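Local coordinates for lysosome-associated membrane glycoprotein 3 (Homo sapiens, PDB 4AKM), which acts in the unfolded protein response and in fusion of lysosomes with autophagosomes, this chain being the membrane-proximal domain of its luminal part, at residues Gly113-Cys118 against Gln138-Asp143. Sequence-based numbering, arbitrary orientation.
Sequences GHSFKC and QLQAFD
Phe116 and Leu139 form an antiparallel hydrogen-bonded pair: Phe116 N to Leu139 O and Leu139 N to Phe116 O are both 2.9 Å, with N-H...O angles of 155° and 158°. On the face that carries their side chains, Leu139 CD1 lies against Phe116 CB at 4.0 Å, while the ring, CG anti to the backbone N (chi1 -174°), leads away to stack on Phe108. Lys117 and Gln138 follow as a non-hydrogen-bonded pair, CA atoms 4.3 Å apart, side chains on the other face.

Toward Gly113 side-chain contacts replace the ladder. The extended Gln140 side chain passes beneath the His114 carbonyl, so that His114 O, itself hydrogen-bonded to Tyr80 OH, lies over the amide face, 3.4 Å from Gln140 CD. Gln140 NE2 donates to Asp143 O at 2.9 Å, nearly in the amide plane, and OE1 accepts from Gly150 N, which together should fix the amide's rotation.

The ladder continues through Cys118, its backbone bonded to Val137 and its SG to Cys155. Backbone bonds of Gln138 to Glu20 and of Gln140 to Lys18 place strand 137-141 between strands 116-118 and 14-27 in one sheet of the beta prism; Phe116 and Leu139 pack on strand 97-110 of the other.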
loop_
_atom_site.group_PDB
_atom_site.type_symbol
_atom_site.label_atom_id
_atom_site.label_comp_id
_atom_site.label_asym_id
_atom_site.label_seq_id
_atom_site.Cartn_x
_atom_site.Cartn_y
_atom_site.Cartn_z
ATOM N N GLY A 113 5.713 17.257 2.472
ATOM C CA GLY A 113 7.148 17.485 2.458
ATOM C C GLY A 113 7.889 16.578 3.423
ATOM O O GLY A 113 9.109 16.433 3.346
ATOM N N HIS A 114 7.146 15.974 4.346
ATOM C CA HIS A 114 7.709 14.996 5.267
ATOM C C HIS A 114 7.528 13.580 4.722
ATOM O O HIS A 114 6.928 13.381 3.668
ATOM C CB HIS A 114 7.051 15.106 6.646
ATOM C CG HIS A 114 7.387 16.366 7.382
ATOM N ND1 HIS A 114 7.230 16.495 8.745
ATOM C CD2 HIS A 114 7.868 17.555 6.946
ATOM C CE1 HIS A 114 7.602 17.706 9.119
ATOM N NE2 HIS A 114 7.994 18.369 8.045
ATOM N N SER A 115 8.049 12.598 5.445
ATOM C CA SER A 115 7.840 11.202 5.084
ATOM C C SER A 115 7.127 10.477 6.216
ATOM O O SER A 115 7.202 10.889 7.370
ATOM C CB SER A 115 9.169 10.515 4.762
ATOM O OG SER A 115 10.026 10.500 5.888
ATOM N N PHE A 116 6.417 9.408 5.882
ATOM C CA PHE A 116 5.752 8.615 6.901
ATOM C C PHE A 116 6.545 7.357 7.184
ATOM O O PHE A 116 6.924 6.636 6.267
ATOM C CB PHE A 116 4.333 8.245 6.477
ATOM C CG PHE A 116 3.551 7.543 7.548
ATOM C CD1 PHE A 116 2.895 8.261 8.533
ATOM C CD2 PHE A 116 3.480 6.163 7.579
ATOM C CE1 PHE A 116 2.176 7.613 9.521
ATOM C CE2 PHE A 116 2.765 5.514 8.566
ATOM C CZ PHE A 116 2.113 6.238 9.535
ATOM N N LYS A 117 6.793 7.101 8.464
ATOM C CA LYS A 117 7.451 5.877 8.879
ATOM C C LYS A 117 6.547 5.114 9.829
ATOM O O LYS A 117 5.905 5.712 10.691
ATOM C CB LYS A 117 8.779 6.187 9.564
ATOM C CG LYS A 117 9.523 4.956 10.042
ATOM C CD LYS A 117 10.733 5.340 10.853
ATOM C CE LYS A 117 11.376 4.122 11.483
ATOM N NZ LYS A 117 11.985 3.222 10.465
ATOM N N CYS A 118 6.490 3.795 9.658
ATOM C CA CYS A 118 5.754 2.931 10.570
ATOM C C CYS A 118 6.163 1.479 10.406
ATOM O O CYS A 118 5.589 0.737 9.608
ATOM C CB CYS A 118 4.249 3.067 10.380
ATOM S SG CYS A 118 3.299 2.339 11.723
ATOM N N GLN A 138 8.160 2.924 5.116
ATOM C CA GLN A 138 8.577 4.309 4.991
ATOM C C GLN A 138 8.232 4.804 3.599
ATOM O O GLN A 138 8.719 4.270 2.611
ATOM C CB GLN A 138 10.065 4.485 5.248
ATOM C CG GLN A 138 10.492 5.942 5.212
ATOM C CD GLN A 138 11.764 6.200 5.986
ATOM O OE1 GLN A 138 12.373 5.278 6.531
ATOM N NE2 GLN A 138 12.173 7.461 6.045
ATOM N N LEU A 139 7.391 5.826 3.518
ATOM C CA LEU A 139 6.943 6.318 2.224
ATOM C C LEU A 139 6.862 7.836 2.177
ATOM O O LEU A 139 6.996 8.512 3.196
ATOM C CB LEU A 139 5.596 5.691 1.838
ATOM C CG LEU A 139 4.392 5.807 2.779
ATOM C CD1 LEU A 139 3.701 7.164 2.670
ATOM C CD2 LEU A 139 3.403 4.681 2.504
ATOM N N GLN A 140 6.638 8.356 0.976
ATOM C CA GLN A 140 6.491 9.781 0.746
ATOM C C GLN A 140 5.848 9.977 -0.620
ATOM O O GLN A 140 6.129 9.233 -1.562
ATOM C CB GLN A 140 7.852 10.480 0.814
ATOM C CG GLN A 140 7.778 12.003 0.757
ATOM C CD GLN A 140 9.073 12.670 1.185
ATOM O OE1 GLN A 140 9.888 12.075 1.892
ATOM N NE2 GLN A 140 9.269 13.913 0.757
ATOM N N ALA A 141 4.978 10.976 -0.719
ATOM C CA ALA A 141 4.277 11.260 -1.968
ATOM C C ALA A 141 4.181 12.762 -2.251
ATOM O O ALA A 141 4.239 13.582 -1.332
ATOM C CB ALA A 141 2.891 10.629 -1.953
ATOM N N PHE A 142 4.039 13.101 -3.531
ATOM C CA PHE A 142 3.935 14.487 -4.003
ATOM C C PHE A 142 5.227 15.298 -3.847
ATOM O O PHE A 142 6.114 15.229 -4.700
ATOM C CB PHE A 142 2.751 15.212 -3.352
ATOM C CG PHE A 142 1.471 14.436 -3.403
ATOM C CD1 PHE A 142 0.733 14.373 -4.573
ATOM C CD2 PHE A 142 1.006 13.767 -2.283
ATOM C CE1 PHE A 142 -0.447 13.660 -4.625
ATOM C CE2 PHE A 142 -0.173 13.052 -2.331
ATOM C CZ PHE A 142 -0.900 12.998 -3.506
ATOM N N ASP A 143 5.326 16.070 -2.767
ATOM C CA ASP A 143 6.471 16.959 -2.563
ATOM C C ASP A 143 7.767 16.217 -2.230
ATOM O O ASP A 143 7.811 15.414 -1.295
ATOM C CB ASP A 143 6.158 17.999 -1.483
ATOM C CG ASP A 143 5.516 19.251 -2.052
ATOM O OD1 ASP A 143 5.101 19.228 -3.232
ATOM O OD2 ASP A 143 5.438 20.263 -1.322
#